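Local structure of dicer Related Helicase (Caenorhabditis elegans, 6M6S) at residues S40-L45 / L133-D138; P63-K68 / K146-L151; L95-E100 / Q116-I121. The protein probably couples ATP hydrolysis to RNA binding as an RLR-family helicase, this chain being its zinc-binding C-terminal domain, crystallised with 5'-triphosphorylated double-stranded RNA. One frame throughout, in Å; residues are numbered along the deposited sequence.

Interaction 1: S40-L45 / L133-D138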
loop_
_atom_site.group_PDB
_atom_site.type_symbol
_atom_site.label_atom_id
_atom_site.label_comp_id
_atom_site.label_asym_id
_atom_site.label_seq_id
_atom_site.Cartn_x
_atom_site.Cartn_y
_atom_site.Cartn_z
ATOM N N SER B 40 -10.321 24.690 0.772
ATOM C CA SER B 40 -11.257 24.172 1.799
ATOM C C SER B 40 -10.696 23.111 2.686
ATOM O O SER B 40 -11.321 22.783 3.695
ATOM C CB SER B 40 -12.506 23.569 1.122
ATOM O OG SER B 40 -13.139 24.579 0.385
ATOM N N VAL B 41 -9.566 22.510 2.301
ATOM C CA VAL B 41 -9.088 21.320 2.994
ATOM C C VAL B 41 -8.756 21.641 4.457
ATOM O O VAL B 41 -8.840 20.772 5.321
ATOM C CB VAL B 41 -7.878 20.706 2.276
ATOM C CG1 VAL B 41 -6.655 21.519 2.521
ATOM C CG2 VAL B 41 -7.672 19.262 2.764
ATOM N N TRP B 42 -8.439 22.926 4.754
ATOM C CA TRP B 42 -7.964 23.192 6.090
ATOM C C TRP B 42 -9.077 22.979 7.149
ATOM O O TRP B 42 -8.764 22.724 8.346
ATOM C CB TRP B 42 -7.446 24.633 6.178
ATOM C CG TRP B 42 -6.156 24.930 5.393
ATOM C CD1 TRP B 42 -6.027 25.737 4.299
ATOM C CD2 TRP B 42 -4.828 24.480 5.721
ATOM N NE1 TRP B 42 -4.725 25.826 3.914
ATOM C CE2 TRP B 42 -3.954 25.092 4.771
ATOM C CE3 TRP B 42 -4.297 23.640 6.730
ATOM C CZ2 TRP B 42 -2.586 24.862 4.768
ATOM C CZ3 TRP B 42 -2.932 23.416 6.757
ATOM C CH2 TRP B 42 -2.087 24.075 5.790
ATOM N N ARG B 43 -10.361 23.059 6.751
ATOM C CA ARG B 43 -11.488 22.815 7.658
ATOM C C ARG B 43 -11.422 21.420 8.259
ATOM O O ARG B 43 -11.905 21.189 9.383
ATOM C CB ARG B 43 -12.814 22.952 6.893
ATOM C CG ARG B 43 -12.922 24.280 6.131
ATOM C CD ARG B 43 -13.816 24.107 4.917
ATOM N NE ARG B 43 -15.145 23.629 5.281
ATOM C CZ ARG B 43 -15.963 23.004 4.435
ATOM N NH1 ARG B 43 -15.578 22.770 3.183
ATOM N NH2 ARG B 43 -17.160 22.599 4.846
ATOM N N PHE B 44 -10.765 20.530 7.526
ATOM C CA PHE B 44 -10.742 19.090 7.875
ATOM C C PHE B 44 -9.439 18.641 8.514
ATOM O O PHE B 44 -9.175 17.427 8.705
ATOM C CB PHE B 44 -11.079 18.251 6.639
ATOM C CG PHE B 44 -12.349 18.693 5.992
ATOM C CD1 PHE B 44 -13.511 18.773 6.741
ATOM C CD2 PHE B 44 -12.346 19.155 4.675
ATOM C CE1 PHE B 44 -14.690 19.228 6.164
ATOM C CE2 PHE B 44 -13.520 19.625 4.086
ATOM C CZ PHE B 44 -14.697 19.671 4.844
ATOM N N LEU B 45 -8.597 19.606 8.872
ATOM C CA LEU B 45 -7.297 19.295 9.458
ATOM C C LEU B 45 -7.066 20.084 10.741
ATOM O O LEU B 45 -7.316 21.308 10.797
ATOM C CB LEU B 45 -6.164 19.631 8.507
ATOM C CG LEU B 45 -6.237 18.928 7.148
ATOM C CD1 LEU B 45 -5.215 19.499 6.243
ATOM C CD2 LEU B 45 -5.967 17.385 7.353
ATOM N N LEU B 133 -3.379 31.175 -1.335
ATOM C CA LEU B 133 -2.653 32.295 -0.728
ATOM C C LEU B 133 -3.227 32.721 0.631
ATOM O O LEU B 133 -2.561 32.681 1.668
ATOM C CB LEU B 133 -2.744 33.466 -1.660
ATOM C CG LEU B 133 -1.489 33.981 -2.346
ATOM C CD1 LEU B 133 -0.421 32.907 -2.440
ATOM C CD2 LEU B 133 -1.887 34.571 -3.737
ATOM N N ASN B 134 -4.501 33.040 0.625
ATOM C CA ASN B 134 -5.075 33.529 1.858
ATOM C C ASN B 134 -6.120 32.595 2.428
ATOM O O ASN B 134 -7.056 33.042 3.103
ATOM C CB ASN B 134 -5.673 34.908 1.623
ATOM C CG ASN B 134 -4.659 35.907 1.089
ATOM O OD1 ASN B 134 -4.863 36.514 0.044
ATOM N ND2 ASN B 134 -3.546 36.055 1.791
ATOM N N ALA B 135 -5.915 31.300 2.198
ATOM C CA ALA B 135 -6.853 30.275 2.579
ATOM C C ALA B 135 -7.008 30.166 4.086
ATOM O O ALA B 135 -8.011 29.584 4.540
ATOM C CB ALA B 135 -6.415 28.915 1.994
ATOM N N LEU B 136 -6.030 30.670 4.849
ATOM C CA LEU B 136 -6.084 30.570 6.321
ATOM C C LEU B 136 -6.416 31.904 6.973
ATOM O O LEU B 136 -6.345 32.034 8.200
ATOM C CB LEU B 136 -4.788 29.995 6.919
ATOM C CG LEU B 136 -4.643 28.484 6.631
ATOM C CD1 LEU B 136 -3.342 28.038 7.235
ATOM C CD2 LEU B 136 -5.733 27.670 7.280
ATOM N N SER B 137 -6.756 32.918 6.190
ATOM C CA SER B 137 -6.852 34.271 6.746
ATOM C C SER B 137 -8.269 34.778 7.012
ATOM O O SER B 137 -8.435 35.977 7.297
ATOM C CB SER B 137 -6.114 35.243 5.826
ATOM O OG SER B 137 -4.741 34.864 5.727
ATOM N N ASP B 138 -9.263 33.901 6.910
ATOM C CA ASP B 138 -10.641 34.411 6.815
ATOM C C ASP B 138 -11.573 34.159 8.012
ATOM O O ASP B 138 -12.614 34.794 8.099
ATOM C CB ASP B 138 -11.283 33.758 5.572
ATOM C CG ASP B 138 -11.159 32.185 5.561
ATOM O OD1 ASP B 138 -10.251 31.536 6.208
ATOM O OD2 ASP B 138 -11.977 31.553 4.843
#
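The indole of W42 takes methyl CD2 of L136 onto one face, and this pair carries most of the contact. CD2 stands 3.5 Å from the centroid of the five-membered ring, only 18° off the ring normal, which meets the geometry of a CH-pi interaction. Relative to the indole as a whole it is offset toward the rim, with its shortest approach, 3.4 Å, to CG of W42. The other methyl of L136 leans toward the six-membered ring, CD1 lying 4.1 Å from CZ2 of W42, so the forked end of the leucine spans both rings. The two side chains cross at about a right angle. In W42, CG lies anti to the carbonyl carbon (chi1 -69°), a setting that carries the indole from the 3-10 segment that includes 41-43 across to the other segment. A135 comes from a different direction: its CB approaches the ring edge, near the indole plane, 3.9 Å from CD1 of W42. Face and edge of one indole are therefore met by consecutive residues, the two central positions of a type I beta turn running from N134 to S137, closed by the bond from S137 N to N134 O. P88 and A79 of the neighbouring strands also touch W42, while L136 reaches N142 and L149 of helix 140-167. The arrangement is buried hydrophobic packing: the turn between helices 126-132 and 140-167 packs on the indole before strand 45-48, within this RIG-I-like C-terminal domain.

Interaction 2: P63-K68 / K146-L151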
loop_
_atom_site.group_PDB
_atom_site.type_symbol
_atom_site.label_atom_id
_atom_site.label_comp_id
_atom_site.label_asym_id
_atom_site.label_seq_id
_atom_site.Cartn_x
_atom_site.Cartn_y
_atom_site.Cartn_z
ATOM N N PRO B 63 9.367 21.990 5.655
ATOM C CA PRO B 63 8.432 21.108 6.355
ATOM C C PRO B 63 8.108 21.722 7.724
ATOM O O PRO B 63 9.037 22.016 8.465
ATOM C CB PRO B 63 9.246 19.814 6.550
ATOM C CG PRO B 63 10.455 19.963 5.527
ATOM C CD PRO B 63 10.738 21.434 5.650
ATOM N N LEU B 64 6.826 21.937 8.047
ATOM C CA LEU B 64 6.500 22.631 9.310
ATOM C C LEU B 64 5.579 21.781 10.228
ATOM O O LEU B 64 5.914 20.626 10.542
ATOM C CB LEU B 64 5.914 24.001 9.019
ATOM C CG LEU B 64 6.789 24.991 8.234
ATOM C CD1 LEU B 64 5.964 26.256 7.852
ATOM C CD2 LEU B 64 8.023 25.404 9.096
ATOM N N SER B 65 4.404 22.301 10.606
ATOM C CA SER B 65 3.562 21.668 11.642
ATOM C C SER B 65 2.974 20.326 11.221
ATOM O O SER B 65 2.744 20.093 10.036
ATOM C CB SER B 65 2.402 22.613 11.972
ATOM O OG SER B 65 2.892 23.940 12.078
ATOM N N ASP B 66 2.712 19.445 12.169
ATOM C CA ASP B 66 2.004 18.203 11.824
ATOM C C ASP B 66 0.563 18.549 11.483
ATOM O O ASP B 66 0.025 19.557 11.981
ATOM C CB ASP B 66 2.026 17.237 13.014
ATOM C CG ASP B 66 3.310 16.440 13.071
ATOM O OD1 ASP B 66 3.771 16.008 11.983
ATOM O OD2 ASP B 66 3.862 16.279 14.174
ATOM N N ILE B 67 -0.098 17.748 10.631
ATOM C CA ILE B 67 -1.551 17.867 10.388
ATOM C C ILE B 67 -2.264 16.599 10.833
ATOM O O ILE B 67 -1.725 15.462 10.643
ATOM C CB ILE B 67 -1.899 18.163 8.939
ATOM C CG1 ILE B 67 -1.161 17.214 7.954
ATOM C CG2 ILE B 67 -1.606 19.696 8.656
ATOM C CD1 ILE B 67 -1.677 17.395 6.488
ATOM N N LYS B 68 -3.422 16.765 11.499
ATOM C CA LYS B 68 -4.165 15.599 12.021
ATOM C C LYS B 68 -5.551 15.628 11.466
ATOM O O LYS B 68 -6.089 16.692 11.198
ATOM C CB LYS B 68 -4.326 15.695 13.574
ATOM C CG LYS B 68 -3.094 16.153 14.326
ATOM C CD LYS B 68 -1.997 15.124 14.239
ATOM C CE LYS B 68 -0.757 15.565 15.070
ATOM N NZ LYS B 68 0.389 14.521 15.159
ATOM N N LYS B 146 -3.079 29.326 11.188
ATOM C CA LYS B 146 -2.030 30.142 10.561
ATOM C C LYS B 146 -0.990 30.557 11.606
ATOM O O LYS B 146 0.202 30.639 11.284
ATOM C CB LYS B 146 -2.615 31.391 9.905
ATOM C CG LYS B 146 -1.657 32.107 8.908
ATOM C CD LYS B 146 -2.262 33.464 8.438
ATOM C CE LYS B 146 -1.205 34.527 8.143
ATOM N NZ LYS B 146 -0.648 35.266 9.372
ATOM N N ILE B 147 -1.438 30.873 12.834
ATOM C CA ILE B 147 -0.536 31.281 13.899
ATOM C C ILE B 147 0.456 30.178 14.265
ATOM O O ILE B 147 1.633 30.494 14.440
ATOM C CB ILE B 147 -1.310 31.768 15.102
ATOM C CG1 ILE B 147 -1.903 33.123 14.729
ATOM C CG2 ILE B 147 -0.394 31.947 16.338
ATOM C CD1 ILE B 147 -2.983 33.614 15.714
ATOM N N VAL B 148 -0.020 28.921 14.302
ATOM C CA VAL B 148 0.799 27.765 14.583
ATOM C C VAL B 148 1.824 27.637 13.475
ATOM O O VAL B 148 3.026 27.458 13.764
ATOM C CB VAL B 148 -0.025 26.469 14.768
ATOM C CG1 VAL B 148 0.879 25.218 14.840
ATOM C CG2 VAL B 148 -0.847 26.497 16.042
ATOM N N LEU B 149 1.374 27.725 12.233
ATOM C CA LEU B 149 2.309 27.642 11.093
ATOM C C LEU B 149 3.343 28.771 11.093
ATOM O O LEU B 149 4.542 28.525 10.854
ATOM C CB LEU B 149 1.545 27.639 9.777
ATOM C CG LEU B 149 0.799 26.326 9.680
ATOM C CD1 LEU B 149 -0.358 26.424 8.688
ATOM C CD2 LEU B 149 1.785 25.214 9.210
ATOM N N ASP B 150 2.913 30.009 11.360
ATOM C CA ASP B 150 3.836 31.107 11.325
ATOM C C ASP B 150 4.919 30.955 12.408
ATOM O O ASP B 150 6.089 31.304 12.164
ATOM C CB ASP B 150 3.095 32.409 11.632
ATOM C CG ASP B 150 2.263 32.922 10.470
ATOM O OD1 ASP B 150 2.442 32.550 9.294
ATOM O OD2 ASP B 150 1.433 33.811 10.737
ATOM N N LEU B 151 4.550 30.464 13.588
ATOM C CA LEU B 151 5.513 30.284 14.670
ATOM C C LEU B 151 6.516 29.195 14.293
ATOM O O LEU B 151 7.724 29.329 14.587
ATOM C CB LEU B 151 4.833 29.780 15.919
ATOM C CG LEU B 151 4.203 30.853 16.757
ATOM C CD1 LEU B 151 3.225 30.226 17.720
ATOM C CD2 LEU B 151 5.364 31.482 17.511
#
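S65 on strand 63-68 meets V148 and L149 on helix 146-151, the two short axes approaching to 7.7 Å at 143° between their N-to-C directions. Along the helix, K146 comes first; its NZ forms a salt bridge with OD2 of D150 one turn later (2.9 Å), using the syn lone pair of that oxygen. V148 is the first to touch the strand. Its CG1, anti to the backbone N (chi1 171°), comes within 3.6 Å of S65 OG. L149 follows with the larger share: methyl CD2 packs against S65, 3.3 Å from OG and 3.8 Å from CB, and lies 4.3 Å from CB of L64. The backbone of L149 takes part as well, since its O stands 4.0 Å from CD1 of L64. D150 directs OD1 to the hydroxyl of Y86, so its carboxylate has partners at both oxygens. The S65 hydroxyl, although two methyls, V148 CG1 and L149 CD2, lie against it, is not left without a polar mate: it hydrogen-bonds to OD2 of D152, just beyond L151. V47 and A79, on the strands flanking 61-69, add to the apolar bed beneath L149. This is helix-on-sheet packing, the long helix 140-167 lying across an antiparallel sheet of the RIG-I-like C-terminal domain.

Interaction 3: L95-E100 / Q116-I121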
loop_
_atom_site.group_PDB
_atom_site.type_symbol
_atom_site.label_atom_id
_atom_site.label_comp_id
_atom_site.label_asym_id
_atom_site.label_seq_id
_atom_site.Cartn_x
_atom_site.Cartn_y
_atom_site.Cartn_z
ATOM N N LEU B 95 -4.117 7.526 3.915
ATOM C CA LEU B 95 -5.235 7.736 2.965
ATOM C C LEU B 95 -5.832 6.448 2.408
ATOM O O LEU B 95 -5.130 5.448 2.157
ATOM C CB LEU B 95 -4.769 8.546 1.779
ATOM C CG LEU B 95 -4.335 9.991 2.117
ATOM C CD1 LEU B 95 -3.911 10.637 0.824
ATOM C CD2 LEU B 95 -5.468 10.778 2.810
ATOM N N THR B 96 -7.150 6.497 2.220
ATOM C CA THR B 96 -7.837 5.533 1.372
ATOM C C THR B 96 -8.379 6.342 0.211
ATOM O O THR B 96 -8.998 7.417 0.396
ATOM C CB THR B 96 -8.962 4.858 2.124
ATOM O OG1 THR B 96 -8.378 4.042 3.167
ATOM C CG2 THR B 96 -9.704 3.852 1.234
ATOM N N PHE B 97 -8.170 5.870 -1.026
ATOM C CA PHE B 97 -8.720 6.522 -2.211
ATOM C C PHE B 97 -10.016 5.835 -2.598
ATOM O O PHE B 97 -10.066 4.604 -2.679
ATOM C CB PHE B 97 -7.723 6.436 -3.351
ATOM C CG PHE B 97 -6.421 7.117 -3.037
ATOM C CD1 PHE B 97 -6.242 8.452 -3.315
ATOM C CD2 PHE B 97 -5.398 6.415 -2.452
ATOM C CE1 PHE B 97 -5.032 9.058 -3.001
ATOM C CE2 PHE B 97 -4.194 7.017 -2.118
ATOM C CZ PHE B 97 -4.031 8.369 -2.439
ATOM N N VAL B 98 -11.087 6.628 -2.784
ATOM C CA VAL B 98 -12.369 5.973 -3.094
ATOM C C VAL B 98 -12.885 6.488 -4.434
ATOM O O VAL B 98 -12.953 7.722 -4.630
ATOM C CB VAL B 98 -13.387 6.288 -2.006
ATOM C CG1 VAL B 98 -14.803 5.851 -2.465
ATOM C CG2 VAL B 98 -12.934 5.701 -0.651
ATOM N N GLN B 99 -13.281 5.581 -5.325
ATOM C CA GLN B 99 -13.981 5.970 -6.552
ATOM C C GLN B 99 -15.451 5.711 -6.298
ATOM O O GLN B 99 -15.916 4.586 -6.332
ATOM C CB GLN B 99 -13.500 5.156 -7.759
ATOM C CG GLN B 99 -13.489 5.996 -9.052
ATOM C CD GLN B 99 -14.876 6.563 -9.397
ATOM O OE1 GLN B 99 -15.852 5.817 -9.449
ATOM N NE2 GLN B 99 -14.963 7.879 -9.609
ATOM N N GLU B 100 -16.218 6.774 -6.051
ATOM C CA GLU B 100 -17.646 6.654 -5.728
ATOM C C GLU B 100 -18.507 5.903 -6.745
ATOM O O GLU B 100 -19.378 5.113 -6.379
ATOM C CB GLU B 100 -18.238 8.068 -5.504
ATOM C CG GLU B 100 -18.132 8.991 -6.726
ATOM C CD GLU B 100 -16.892 9.901 -6.719
ATOM O OE1 GLU B 100 -17.083 11.140 -6.876
ATOM O OE2 GLU B 100 -15.737 9.388 -6.584
ATOM N N GLN B 116 0.419 6.018 -11.163
ATOM C CA GLN B 116 0.427 4.927 -12.076
ATOM C C GLN B 116 -0.914 4.213 -12.196
ATOM O O GLN B 116 -1.281 3.772 -13.272
ATOM C CB GLN B 116 1.483 3.923 -11.636
ATOM C CG GLN B 116 1.843 2.937 -12.697
ATOM C CD GLN B 116 3.043 2.054 -12.314
ATOM O OE1 GLN B 116 3.852 2.420 -11.453
ATOM N NE2 GLN B 116 3.148 0.890 -12.948
ATOM N N ASP B 117 -1.621 4.081 -11.080
ATOM C CA ASP B 117 -2.732 3.137 -11.049
ATOM C C ASP B 117 -4.061 3.910 -11.062
ATOM O O ASP B 117 -5.060 3.441 -11.644
ATOM C CB ASP B 117 -2.667 2.372 -9.739
ATOM C CG ASP B 117 -1.461 1.393 -9.666
ATOM O OD1 ASP B 117 -0.804 1.167 -10.702
ATOM O OD2 ASP B 117 -1.191 0.867 -8.558
ATOM N N LEU B 118 -4.090 5.106 -10.473
ATOM C CA LEU B 118 -5.402 5.691 -10.154
ATOM C C LEU B 118 -5.699 6.967 -10.933
ATOM O O LEU B 118 -6.723 7.063 -11.621
ATOM C CB LEU B 118 -5.549 5.977 -8.642
ATOM C CG LEU B 118 -5.338 4.770 -7.682
ATOM C CD1 LEU B 118 -5.571 5.146 -6.213
ATOM C CD2 LEU B 118 -6.301 3.618 -8.090
ATOM N N PHE B 119 -4.842 7.979 -10.790
ATOM C CA PHE B 119 -5.137 9.227 -11.489
ATOM C C PHE B 119 -3.883 10.057 -11.806
ATOM O O PHE B 119 -2.895 10.002 -11.067
ATOM C CB PHE B 119 -6.132 10.079 -10.686
ATOM C CG PHE B 119 -5.717 10.377 -9.246
ATOM C CD1 PHE B 119 -4.957 11.506 -8.914
ATOM C CD2 PHE B 119 -6.175 9.580 -8.204
ATOM C CE1 PHE B 119 -4.643 11.792 -7.565
ATOM C CE2 PHE B 119 -5.848 9.836 -6.876
ATOM C CZ PHE B 119 -5.062 10.945 -6.543
ATOM N N TYR B 120 -3.934 10.800 -12.915
ATOM C CA TYR B 120 -2.883 11.751 -13.251
ATOM C C TYR B 120 -2.753 12.868 -12.202
ATOM O O TYR B 120 -3.779 13.408 -11.716
ATOM C CB TYR B 120 -3.275 12.343 -14.601
ATOM C CG TYR B 120 -2.542 13.575 -15.006
ATOM C CD1 TYR B 120 -1.250 13.522 -15.488
ATOM C CD2 TYR B 120 -3.157 14.785 -14.914
ATOM C CE1 TYR B 120 -0.586 14.685 -15.886
ATOM C CE2 TYR B 120 -2.509 15.948 -15.296
ATOM C CZ TYR B 120 -1.216 15.894 -15.778
ATOM O OH TYR B 120 -0.604 17.096 -16.156
ATOM N N ILE B 121 -1.514 13.234 -11.853
ATOM C CA ILE B 121 -1.245 14.350 -10.932
ATOM C C ILE B 121 -0.337 15.310 -11.679
ATOM O O ILE B 121 0.760 14.945 -12.139
ATOM C CB ILE B 121 -0.557 13.838 -9.616
ATOM C CG1 ILE B 121 -1.525 12.883 -8.930
ATOM C CG2 ILE B 121 -0.222 15.027 -8.677
ATOM C CD1 ILE B 121 -0.983 12.237 -7.667
#
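Two first torsions bring F97 and F119 together: chi1 of F97 is -61°, with CG anti to the carbonyl carbon, and chi1 of F119 is 55°, with CG held between the backbone N and the carbonyl carbon. The setting lets the F119 ring extend toward strand 95-99, where the F97 side chain points back toward it. Both belong to the zinc-binding RIG-I-like C-terminal domain; F97 lies on an inner strand of a four-stranded antiparallel sheet, and F119 follows helix 111-117. The centroids are 5.9 Å apart and the planes stand at 60°, an oblique aromatic pair. CD1 of F97 lies at the edge of the F119 ring, close to its plane; relative to the F97 ring, CE2 of F119 comes obliquely. L118 adds a second touch on F97 from the preceding residue. Its CD1 lies 3.8 Å from CB of F97 and 3.8 Å from CG of F97, resting against the root of the aromatic side chain rather than its far end. Around the three residues, L12 and V114 touch F97, V114 also touches F119, and M106 touches L118, so the sheet and the helix share one apolar layer. An alanine at F97 would take away the ring and is likely to open a gap beside F119, leaving its CE2 edge without its partner across the contact, while the L118 methyl would keep CB and lose the ring atoms. The nearest ring-to-ring approach is F97 CD1 to F119 CE2, at 3.8 Å.

In the fold
Interactions 1 and 2 are neighbours, their centres about 12 Å apart, and they touch directly: CD1 of L136 lies 3.7 Å from CD1 of L149. Their segments alternate along the chain (40-45, 63-68, 133-138, 146-151). Helix 140-167 packs on the sheet of strands 45-48, 61-69, 75-82 and 85-90, and the turn before it packs on W42, whose indole touches that sheet at A79 and P88. Interaction 3 joins two segments closer in sequence, both falling between 63-68 and 133-138. It uses the other four-stranded sheet, which includes zinc-ligand C14 on strand 11-14, and its centre is about 23 Å and 27 Å from the centres of interactions 1 and 2. Interactions 2 and 3 lie on opposite sides of the chain's centre.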